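Local coordinates for N5-carboxyaminoimidazole ribonucleotide synthetase (Bacillus anthracis, PDB 3QFF), which probably catalyses the ATP-dependent, bicarbonate-using carboxylation of 5-aminoimidazole ribonucleotide to its N5-carboxyamino form in purine biosynthesis, at residues 137-142 with 185-190; 163-168 with 177-182. All coordinates share one frame; numbering follows the deposited sequence.

Interaction 1. Residues 137-142 with 185-190; sequences EQLTEA and CILEKW. With ADP (adenosine-5'-diphosphate), chain C.
Behind the adenine pocket of the ATP-grasp domain, Ala142 and Leu139 of helix 136-146 pack on Leu187 of strand 185-189. The main touch is methyl on methyl: Ala142 CB points at the strand and lies 3.7 Å from Leu187 CD2. Leu187 holds its CG anti to the backbone N (chi1 -172°), which sends the two methyls out to the helix, CD2 to Ala142 and CD1 to Leu139. That second approach is looser, with Leu139 CD1 4.5 Å from Leu187 CD1. No hydrogen bond joins the two segments.

Glu188, next along the strand, serves the nucleotide instead. Its extended side chain brings OE2 to 3.3 Å from ADP N6 with a nearly straight N-H...O angle of 164°. The carbonyl of Lys189 takes a second bond, its O lying 2.8 Å from ADP N6 at 152°. Beyond them, ADP C2 sits 3.4 Å above one face of the Trp190 ring, offset toward its rim. Glu188 OE1 forms salt bridges with Lys153 and Lys117, while Val191 N gives the nucleotide another hydrogen bond.

Two acceptors thus grip one exocyclic amine, an arrangement consistent with recognition of the 6-amino group of adenine. The two lysines probably keep Glu188 ionised, and the alternation of side chains along the strand turns Leu187 to the helix and its neighbour Glu188 to the ligand.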
ATOM      1  N   GLU A 137     -47.128   4.850 -22.487  1.00 36.57           N
ATOM      2  CA  GLU A 137     -47.207   4.493 -23.904  1.00 36.94           C
ATOM      3  C   GLU A 137     -45.882   3.930 -24.416  1.00 36.84           C
ATOM      4  O   GLU A 137     -45.868   2.923 -25.129  1.00 36.74           O
ATOM      5  CB  GLU A 137     -47.662   5.685 -24.747  1.00 37.52           C
ATOM      6  CG  GLU A 137     -47.727   5.420 -26.265  1.00 40.17           C
ATOM      7  CD  GLU A 137     -48.541   4.179 -26.654  1.00 43.35           C
ATOM      8  OE1 GLU A 137     -49.600   3.922 -26.032  1.00 45.16           O
ATOM      9  OE2 GLU A 137     -48.120   3.460 -27.600  1.00 44.45           O
ATOM     10  N   GLN A 138     -44.779   4.575 -24.035  1.00 36.56           N
ATOM     11  CA  GLN A 138     -43.448   4.129 -24.428  1.00 36.32           C
ATOM     12  C   GLN A 138     -43.080   2.787 -23.799  1.00 36.37           C
ATOM     13  O   GLN A 138     -42.416   1.979 -24.437  1.00 35.69           O
ATOM     14  CB  GLN A 138     -42.390   5.196 -24.117  1.00 36.29           C
ATOM     15  CG  GLN A 138     -42.434   6.369 -25.093  1.00 35.74           C
ATOM     16  CD  GLN A 138     -41.307   7.377 -24.902  1.00 36.63           C
ATOM     17  OE1 GLN A 138     -40.598   7.373 -23.886  1.00 34.49           O
ATOM     18  NE2 GLN A 138     -41.143   8.256 -25.889  1.00 35.90           N
ATOM     19  N   LEU A 139     -43.517   2.561 -22.559  1.00 36.78           N
ATOM     20  CA  LEU A 139     -43.308   1.272 -21.902  1.00 37.37           C
ATOM     21  C   LEU A 139     -44.055   0.174 -22.653  1.00 37.88           C
ATOM     22  O   LEU A 139     -43.482  -0.882 -22.937  1.00 37.90           O
ATOM     23  CB  LEU A 139     -43.722   1.299 -20.429  1.00 37.05           C
ATOM     24  CG  LEU A 139     -43.569  -0.017 -19.647  1.00 37.92           C
ATOM     25  CD1 LEU A 139     -42.152  -0.629 -19.762  1.00 36.97           C
ATOM     26  CD2 LEU A 139     -43.950   0.178 -18.181  1.00 37.34           C
ATOM     27  N   THR A 140     -45.315   0.443 -23.000  1.00 38.06           N
ATOM     28  CA  THR A 140     -46.124  -0.513 -23.757  1.00 38.29           C
ATOM     29  C   THR A 140     -45.456  -0.883 -25.077  1.00 38.95           C
ATOM     30  O   THR A 140     -45.311  -2.075 -25.390  1.00 38.75           O
ATOM     31  CB  THR A 140     -47.565  -0.001 -23.987  1.00 38.16           C
ATOM     32  OG1 THR A 140     -48.173   0.271 -22.722  1.00 37.24           O
ATOM     33  CG2 THR A 140     -48.401  -1.044 -24.712  1.00 38.17           C
ATOM     34  N   GLU A 141     -45.037   0.135 -25.835  1.00 39.48           N
ATOM     35  CA  GLU A 141     -44.344  -0.075 -27.108  1.00 40.56           C
ATOM     36  C   GLU A 141     -43.020  -0.842 -26.934  1.00 40.79           C
ATOM     37  O   GLU A 141     -42.693  -1.715 -27.755  1.00 40.16           O
ATOM     38  CB  GLU A 141     -44.107   1.255 -27.846  1.00 40.51           C
ATOM     39  CG  GLU A 141     -45.343   1.808 -28.571  1.00 43.06           C
ATOM     40  CD  GLU A 141     -45.089   3.118 -29.342  1.00 45.75           C
ATOM     41  OE1 GLU A 141     -46.062   3.876 -29.579  1.00 45.70           O
ATOM     42  OE2 GLU A 141     -43.926   3.393 -29.716  1.00 47.09           O
ATOM     43  N   ALA A 142     -42.276  -0.517 -25.871  1.00 41.13           N
ATOM     44  CA  ALA A 142     -40.991  -1.166 -25.591  1.00 42.10           C
ATOM     45  C   ALA A 142     -41.162  -2.658 -25.313  1.00 42.87           C
ATOM     46  O   ALA A 142     -40.472  -3.480 -25.911  1.00 43.13           O
ATOM     47  CB  ALA A 142     -40.261  -0.475 -24.437  1.00 41.44           C
ATOM     48  N   CYS A 185     -37.095   5.865 -17.257  1.00 35.15           N
ATOM     49  CA  CYS A 185     -36.510   4.538 -17.311  1.00 34.92           C
ATOM     50  C   CYS A 185     -35.940   4.149 -18.674  1.00 34.37           C
ATOM     51  O   CYS A 185     -36.097   4.846 -19.686  1.00 33.73           O
ATOM     52  CB  CYS A 185     -37.560   3.506 -16.887  1.00 35.39           C
ATOM     53  SG  CYS A 185     -38.030   3.633 -15.146  1.00 37.76           S
ATOM     54  N   ILE A 186     -35.262   3.011 -18.668  1.00 33.84           N
ATOM     55  CA  ILE A 186     -34.836   2.341 -19.863  1.00 33.91           C
ATOM     56  C   ILE A 186     -35.304   0.889 -19.729  1.00 33.70           C
ATOM     57  O   ILE A 186     -35.264   0.325 -18.640  1.00 33.52           O
ATOM     58  CB  ILE A 186     -33.280   2.449 -20.018  1.00 34.05           C
ATOM     59  CG1 ILE A 186     -32.815   1.977 -21.383  1.00 35.22           C
ATOM     60  CG2 ILE A 186     -32.523   1.702 -18.898  1.00 33.87           C
ATOM     61  CD1 ILE A 186     -31.286   2.024 -21.513  1.00 37.73           C
ATOM     62  N   LEU A 187     -35.769   0.303 -20.824  1.00 33.73           N
ATOM     63  CA  LEU A 187     -36.030  -1.129 -20.857  1.00 34.29           C
ATOM     64  C   LEU A 187     -34.982  -1.806 -21.726  1.00 34.94           C
ATOM     65  O   LEU A 187     -34.758  -1.389 -22.862  1.00 34.58           O
ATOM     66  CB  LEU A 187     -37.428  -1.436 -21.395  1.00 33.93           C
ATOM     67  CG  LEU A 187     -37.888  -2.906 -21.292  1.00 33.39           C
ATOM     68  CD1 LEU A 187     -38.487  -3.170 -19.932  1.00 32.22           C
ATOM     69  CD2 LEU A 187     -38.898  -3.255 -22.378  1.00 32.33           C
ATOM     70  N   GLU A 188     -34.355  -2.850 -21.184  1.00 35.80           N
ATOM     71  CA  GLU A 188     -33.317  -3.603 -21.890  1.00 37.27           C
ATOM     72  C   GLU A 188     -33.724  -5.052 -22.117  1.00 37.77           C
ATOM     73  O   GLU A 188     -34.337  -5.667 -21.237  1.00 37.98           O
ATOM     74  CB  GLU A 188     -32.029  -3.623 -21.077  1.00 37.35           C
ATOM     75  CG  GLU A 188     -31.412  -2.272 -20.771  1.00 39.27           C
ATOM     76  CD  GLU A 188     -30.141  -2.408 -19.947  1.00 42.04           C
ATOM     77  OE1 GLU A 188     -29.688  -1.392 -19.384  1.00 44.36           O
ATOM     78  OE2 GLU A 188     -29.606  -3.539 -19.843  1.00 42.17           O
ATOM     79  N   LYS A 189     -33.360  -5.599 -23.275  1.00 38.41           N
ATOM     80  CA  LYS A 189     -33.469  -7.039 -23.512  1.00 39.85           C
ATOM     81  C   LYS A 189     -32.652  -7.803 -22.488  1.00 40.16           C
ATOM     82  O   LYS A 189     -31.537  -7.409 -22.149  1.00 39.80           O
ATOM     83  CB  LYS A 189     -32.991  -7.416 -24.914  1.00 40.24           C
ATOM     84  CG  LYS A 189     -34.088  -7.809 -25.880  1.00 41.07           C
ATOM     85  CD  LYS A 189     -33.507  -8.186 -27.235  1.00 43.07           C
ATOM     86  CE  LYS A 189     -34.549  -8.083 -28.345  1.00 44.37           C
ATOM     87  NZ  LYS A 189     -33.957  -7.550 -29.605  1.00 46.14           N
ATOM     88  N   TRP A 190     -33.227  -8.889 -21.985  1.00 41.20           N
ATOM     89  CA  TRP A 190     -32.526  -9.789 -21.084  1.00 42.40           C
ATOM     90  C   TRP A 190     -31.372 -10.445 -21.828  1.00 42.02           C
ATOM     91  O   TRP A 190     -31.561 -11.028 -22.898  1.00 42.45           O
ATOM     92  CB  TRP A 190     -33.482 -10.859 -20.555  1.00 43.34           C
ATOM     93  CG  TRP A 190     -32.865 -11.829 -19.591  1.00 46.03           C
ATOM     94  CD1 TRP A 190     -32.358 -13.074 -19.880  1.00 47.78           C
ATOM     95  CD2 TRP A 190     -32.702 -11.645 -18.180  1.00 48.83           C
ATOM     96  NE1 TRP A 190     -31.883 -13.667 -18.732  1.00 49.48           N
ATOM     97  CE2 TRP A 190     -32.085 -12.816 -17.673  1.00 49.44           C
ATOM     98  CE3 TRP A 190     -33.017 -10.605 -17.293  1.00 49.78           C
ATOM     99  CZ2 TRP A 190     -31.770 -12.972 -16.317  1.00 50.37           C
ATOM    100  CZ3 TRP A 190     -32.705 -10.761 -15.942  1.00 50.93           C
ATOM    101  CH2 TRP A 190     -32.087 -11.939 -15.469  1.00 51.01           C
TER
HETATM  102  PB  ADP C 400     -26.929  -1.427 -10.842  1.00 62.88           P
HETATM  103  O1B ADP C 400     -27.919  -1.318  -9.706  1.00 62.84           O
HETATM  104  O2B ADP C 400     -26.586  -0.087 -11.457  1.00 62.26           O
HETATM  105  O3B ADP C 400     -25.735  -2.292 -10.513  1.00 62.65           O
HETATM  106  PA  ADP C 400     -27.168  -3.060 -13.247  1.00 60.58           P
HETATM  107  O1A ADP C 400     -25.692  -3.340 -13.052  1.00 61.16           O
HETATM  108  O2A ADP C 400     -27.660  -2.441 -14.535  1.00 60.28           O
HETATM  109  O3A ADP C 400     -27.760  -2.204 -12.002  1.00 61.78           O
HETATM  110  O5' ADP C 400     -27.951  -4.456 -13.102  1.00 59.78           O
HETATM  111  C5' ADP C 400     -27.956  -5.144 -11.853  1.00 59.37           C
HETATM  112  C4' ADP C 400     -27.923  -6.643 -12.105  1.00 58.68           C
HETATM  113  O4' ADP C 400     -29.056  -7.015 -12.892  1.00 57.97           O
HETATM  114  C3' ADP C 400     -26.690  -7.062 -12.890  1.00 58.29           C
HETATM  115  O3' ADP C 400     -25.653  -7.520 -12.018  1.00 59.10           O
HETATM  116  C2' ADP C 400     -27.187  -8.161 -13.809  1.00 58.33           C
HETATM  117  O2' ADP C 400     -26.956  -9.438 -13.208  1.00 57.59           O
HETATM  118  C1' ADP C 400     -28.687  -7.936 -13.923  1.00 57.50           C
HETATM  119  N9  ADP C 400     -29.019  -7.370 -15.261  1.00 56.66           N
HETATM  120  C8  ADP C 400     -29.100  -6.057 -15.567  1.00 56.00           C
HETATM  121  N7  ADP C 400     -29.425  -5.875 -16.872  1.00 55.36           N
HETATM  122  C5  ADP C 400     -29.562  -7.090 -17.428  1.00 54.99           C
HETATM  123  C6  ADP C 400     -29.897  -7.616 -18.776  1.00 54.68           C
HETATM  124  N6  ADP C 400     -30.157  -6.782 -19.813  1.00 52.96           N
HETATM  125  N1  ADP C 400     -29.931  -8.964 -18.930  1.00 54.85           N
HETATM  126  C2  ADP C 400     -29.674  -9.809 -17.913  1.00 54.93           C
HETATM  127  N3  ADP C 400     -29.365  -9.398 -16.670  1.00 55.17           N
HETATM  128  C4  ADP C 400     -29.297  -8.075 -16.365  1.00 55.74           C

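Interaction 2. Residues 163-168 with 177-182; sequences GQVVLR and RKLANA. With ADP (adenosine-5'-diphosphate), chain C.
CD2 of Leu179 makes the closest approaches between segments 177-182 and 163-168. It lies 3.9 Å from Val165 CG2, and its distance to Gln164 CA is again 3.9 Å, as is that to the carbonyl O of Gly163. All of these are van der Waals contacts, with no hydrogen bond across the two segments. Leu179 aims at the strand with CG anti to the backbone N (chi1 -174°), which carries CD2 to the backbone around Gln164. Val165 points back at the helix, with CG2 the branch that touches, and the two side chains slide past each other in opposite directions instead of meeting end on.

Gln164 points away from the helix, toward the nucleotide. With chi1 at 70°, its CG sits between the backbone N and the carbonyl carbon, and the extended chain then carries the amide alongside the sugar-phosphate link. There OE1 is 3.6 Å from ADP O5', and NE2 is 3.7 Å from ADP O4'. These separations indicate contact without hydrogen bonding, so Gln164 probably lines the pocket rather than anchoring the nucleotide.

The backbone positions these groups: Gly163, Val165 and Leu167 are hydrogen-bonded to Thr154, Leu152 and Ser150 of the adjoining antiparallel strand 150-154. Leu179 also touches Thr154, while Val165 meets Glu175 one helical turn earlier. Strand 164-167 is outermost in its four-stranded sheet; helix 173-182 crosses over from it to strand 185-189, which runs parallel to it beyond strand 150-154, and lies against helix 136-146 through Ala180.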
ATOM      1  N   GLY A 163     -34.568   0.346  -7.823  1.00 63.91           N
ATOM      2  CA  GLY A 163     -34.637   1.101  -9.073  1.00 62.73           C
ATOM      3  C   GLY A 163     -34.827   0.275 -10.337  1.00 61.98           C
ATOM      4  O   GLY A 163     -34.676   0.802 -11.443  1.00 61.94           O
ATOM      5  N   GLN A 164     -35.145  -1.014 -10.188  1.00 61.04           N
ATOM      6  CA  GLN A 164     -35.426  -1.874 -11.346  1.00 60.09           C
ATOM      7  C   GLN A 164     -36.502  -2.950 -11.138  1.00 59.39           C
ATOM      8  O   GLN A 164     -36.813  -3.319 -10.004  1.00 59.26           O
ATOM      9  CB  GLN A 164     -34.134  -2.458 -11.951  1.00 60.29           C
ATOM     10  CG  GLN A 164     -33.398  -3.511 -11.147  1.00 60.20           C
ATOM     11  CD  GLN A 164     -32.209  -4.075 -11.925  1.00 61.01           C
ATOM     12  OE1 GLN A 164     -31.264  -3.350 -12.254  1.00 60.12           O
ATOM     13  NE2 GLN A 164     -32.259  -5.370 -12.229  1.00 60.99           N
ATOM     14  N   VAL A 165     -37.069  -3.421 -12.249  1.00 58.53           N
ATOM     15  CA  VAL A 165     -38.123  -4.437 -12.267  1.00 57.87           C
ATOM     16  C   VAL A 165     -37.873  -5.392 -13.436  1.00 57.66           C
ATOM     17  O   VAL A 165     -37.793  -4.966 -14.585  1.00 57.54           O
ATOM     18  CB  VAL A 165     -39.540  -3.796 -12.418  1.00 57.91           C
ATOM     19  CG1 VAL A 165     -40.603  -4.856 -12.693  1.00 57.51           C
ATOM     20  CG2 VAL A 165     -39.909  -2.963 -11.188  1.00 57.14           C
ATOM     21  N   VAL A 166     -37.746  -6.683 -13.141  1.00 57.58           N
ATOM     22  CA  VAL A 166     -37.511  -7.690 -14.184  1.00 57.60           C
ATOM     23  C   VAL A 166     -38.837  -8.220 -14.731  1.00 57.77           C
ATOM     24  O   VAL A 166     -39.677  -8.718 -13.978  1.00 57.83           O
ATOM     25  CB  VAL A 166     -36.611  -8.860 -13.679  1.00 57.73           C
ATOM     26  CG1 VAL A 166     -36.340  -9.869 -14.801  1.00 57.30           C
ATOM     27  CG2 VAL A 166     -35.295  -8.328 -13.109  1.00 57.19           C
ATOM     28  N   LEU A 167     -39.017  -8.106 -16.043  1.00 57.94           N
ATOM     29  CA  LEU A 167     -40.264  -8.499 -16.688  1.00 58.23           C
ATOM     30  C   LEU A 167     -40.134  -9.850 -17.386  1.00 58.39           C
ATOM     31  O   LEU A 167     -39.632  -9.940 -18.506  1.00 58.24           O
ATOM     32  CB  LEU A 167     -40.745  -7.418 -17.672  1.00 58.25           C
ATOM     33  CG  LEU A 167     -41.321  -6.116 -17.105  1.00 58.12           C
ATOM     34  CD1 LEU A 167     -40.226  -5.122 -16.775  1.00 58.41           C
ATOM     35  CD2 LEU A 167     -42.295  -5.496 -18.091  1.00 58.71           C
ATOM     36  N   ARG A 168     -40.592 -10.898 -16.705  1.00 58.74           N
ATOM     37  CA  ARG A 168     -40.564 -12.256 -17.255  1.00 58.94           C
ATOM     38  C   ARG A 168     -41.881 -12.594 -17.945  1.00 58.91           C
ATOM     39  O   ARG A 168     -41.895 -13.288 -18.963  1.00 58.98           O
ATOM     40  CB  ARG A 168     -40.256 -13.281 -16.160  1.00 58.96           C
ATOM     41  CG  ARG A 168     -38.910 -13.062 -15.488  1.00 59.59           C
ATOM     42  CD  ARG A 168     -38.681 -14.040 -14.353  1.00 60.43           C
ATOM     43  NE  ARG A 168     -37.672 -13.546 -13.413  1.00 60.88           N
ATOM     44  CZ  ARG A 168     -36.360 -13.700 -13.561  1.00 61.01           C
ATOM     45  NH1 ARG A 168     -35.867 -14.333 -14.621  1.00 61.41           N
ATOM     46  NH2 ARG A 168     -35.533 -13.211 -12.648  1.00 61.42           N
ATOM     47  N   ARG A 177     -45.125  -0.614 -14.635  1.00 48.09           N
ATOM     48  CA  ARG A 177     -45.884   0.630 -14.819  1.00 47.46           C
ATOM     49  C   ARG A 177     -45.712   1.557 -13.626  1.00 47.29           C
ATOM     50  O   ARG A 177     -45.561   2.773 -13.789  1.00 47.25           O
ATOM     51  CB  ARG A 177     -47.371   0.350 -15.039  1.00 47.24           C
ATOM     52  CG  ARG A 177     -47.654  -0.447 -16.279  1.00 46.47           C
ATOM     53  CD  ARG A 177     -48.976  -0.081 -16.906  1.00 45.97           C
ATOM     54  NE  ARG A 177     -49.194  -0.831 -18.142  1.00 45.51           N
ATOM     55  CZ  ARG A 177     -48.719  -0.484 -19.335  1.00 46.20           C
ATOM     56  NH1 ARG A 177     -48.978  -1.240 -20.392  1.00 45.84           N
ATOM     57  NH2 ARG A 177     -47.978   0.613 -19.475  1.00 47.44           N
ATOM     58  N   LYS A 178     -45.732   0.967 -12.432  1.00 47.00           N
ATOM     59  CA  LYS A 178     -45.525   1.695 -11.184  1.00 46.91           C
ATOM     60  C   LYS A 178     -44.173   2.407 -11.215  1.00 46.13           C
ATOM     61  O   LYS A 178     -44.068   3.571 -10.838  1.00 46.07           O
ATOM     62  CB  LYS A 178     -45.595   0.729  -9.994  1.00 47.14           C
ATOM     63  CG  LYS A 178     -45.554   1.391  -8.620  1.00 48.98           C
ATOM     64  CD  LYS A 178     -46.955   1.528  -8.019  1.00 50.76           C
ATOM     65  CE  LYS A 178     -46.890   2.126  -6.622  1.00 50.74           C
ATOM     66  NZ  LYS A 178     -48.154   1.882  -5.862  1.00 52.19           N
ATOM     67  N   LEU A 179     -43.148   1.696 -11.679  1.00 45.27           N
ATOM     68  CA  LEU A 179     -41.801   2.254 -11.780  1.00 44.18           C
ATOM     69  C   LEU A 179     -41.715   3.344 -12.843  1.00 43.27           C
ATOM     70  O   LEU A 179     -41.180   4.418 -12.581  1.00 42.83           O
ATOM     71  CB  LEU A 179     -40.769   1.147 -12.047  1.00 43.98           C
ATOM     72  CG  LEU A 179     -39.291   1.544 -12.050  1.00 43.92           C
ATOM     73  CD1 LEU A 179     -38.855   2.090 -10.685  1.00 43.64           C
ATOM     74  CD2 LEU A 179     -38.427   0.355 -12.468  1.00 43.45           C
ATOM     75  N   ALA A 180     -42.245   3.064 -14.033  1.00 42.70           N
ATOM     76  CA  ALA A 180     -42.282   4.051 -15.115  1.00 42.65           C
ATOM     77  C   ALA A 180     -43.092   5.300 -14.725  1.00 42.58           C
ATOM     78  O   ALA A 180     -42.944   6.363 -15.327  1.00 42.48           O
ATOM     79  CB  ALA A 180     -42.827   3.425 -16.386  1.00 42.58           C
ATOM     80  N   ASN A 181     -43.930   5.166 -13.698  1.00 42.59           N
ATOM     81  CA  ASN A 181     -44.736   6.281 -13.208  1.00 42.42           C
ATOM     82  C   ASN A 181     -43.955   7.237 -12.306  1.00 42.28           C
ATOM     83  O   ASN A 181     -44.234   8.437 -12.274  1.00 42.37           O
ATOM     84  CB  ASN A 181     -45.973   5.757 -12.478  1.00 42.59           C
ATOM     85  CG  ASN A 181     -47.015   6.822 -12.270  1.00 43.32           C
ATOM     86  OD1 ASN A 181     -47.143   7.370 -11.177  1.00 44.79           O
ATOM     87  ND2 ASN A 181     -47.753   7.142 -13.325  1.00 44.04           N
ATOM     88  N   ALA A 182     -42.979   6.700 -11.577  1.00 41.87           N
ATOM     89  CA  ALA A 182     -42.173   7.486 -10.636  1.00 41.30           C
ATOM     90  C   ALA A 182     -40.903   8.084 -11.247  1.00 40.88           C
ATOM     91  O   ALA A 182     -40.383   9.086 -10.740  1.00 41.41           O
ATOM     92  CB  ALA A 182     -41.811   6.640  -9.419  1.00 41.39           C
TER
HETATM   93  PB  ADP C 400     -26.929  -1.427 -10.842  1.00 62.88           P
HETATM   94  O1B ADP C 400     -27.919  -1.318  -9.706  1.00 62.84           O
HETATM   95  O2B ADP C 400     -26.586  -0.087 -11.457  1.00 62.26           O
HETATM   96  O3B ADP C 400     -25.735  -2.292 -10.513  1.00 62.65           O
HETATM   97  PA  ADP C 400     -27.168  -3.060 -13.247  1.00 60.58           P
HETATM   98  O1A ADP C 400     -25.692  -3.340 -13.052  1.00 61.16           O
HETATM   99  O2A ADP C 400     -27.660  -2.441 -14.535  1.00 60.28           O
HETATM  100  O3A ADP C 400     -27.760  -2.204 -12.002  1.00 61.78           O
HETATM  101  O5' ADP C 400     -27.951  -4.456 -13.102  1.00 59.78           O
HETATM  102  C5' ADP C 400     -27.956  -5.144 -11.853  1.00 59.37           C
HETATM  103  C4' ADP C 400     -27.923  -6.643 -12.105  1.00 58.68           C
HETATM  104  O4' ADP C 400     -29.056  -7.015 -12.892  1.00 57.97           O
HETATM  105  C3' ADP C 400     -26.690  -7.062 -12.890  1.00 58.29           C
HETATM  106  O3' ADP C 400     -25.653  -7.520 -12.018  1.00 59.10           O
HETATM  107  C2' ADP C 400     -27.187  -8.161 -13.809  1.00 58.33           C
HETATM  108  O2' ADP C 400     -26.956  -9.438 -13.208  1.00 57.59           O
HETATM  109  C1' ADP C 400     -28.687  -7.936 -13.923  1.00 57.50           C
HETATM  110  N9  ADP C 400     -29.019  -7.370 -15.261  1.00 56.66           N
HETATM  111  C8  ADP C 400     -29.100  -6.057 -15.567  1.00 56.00           C
HETATM  112  N7  ADP C 400     -29.425  -5.875 -16.872  1.00 55.36           N
HETATM  113  C5  ADP C 400     -29.562  -7.090 -17.428  1.00 54.99           C
HETATM  114  C6  ADP C 400     -29.897  -7.616 -18.776  1.00 54.68           C
HETATM  115  N6  ADP C 400     -30.157  -6.782 -19.813  1.00 52.96           N
HETATM  116  N1  ADP C 400     -29.931  -8.964 -18.930  1.00 54.85           N
HETATM  117  C2  ADP C 400     -29.674  -9.809 -17.913  1.00 54.93           C
HETATM  118  N3  ADP C 400     -29.365  -9.398 -16.670  1.00 55.17           N
HETATM  119  C4  ADP C 400     -29.297  -8.075 -16.365  1.00 55.74           C

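Interactions 1 and 2 belong to one layer of the ATP-grasp domain, two helices backing a sheet whose other face borders ADP; their centres are 10 Å apart. Along the chain, interaction 2 is nested within the loop that interaction 1 closes. The helices are joined directly: Thr140 OG1 lies 2.9 Å from Arg177 NH1, a probable hydrogen bond, and Leu139 CD2 is 3.9 Å from Ala180 CB. On the nucleotide side, Trp190 CZ3 packs 3.9 Å from Val166 CG1. The division of labour follows the ligand, with segment 185-190 engaging the adenine and Gln164 of segment 163-168 lying beside the ribose and the start of the diphosphate.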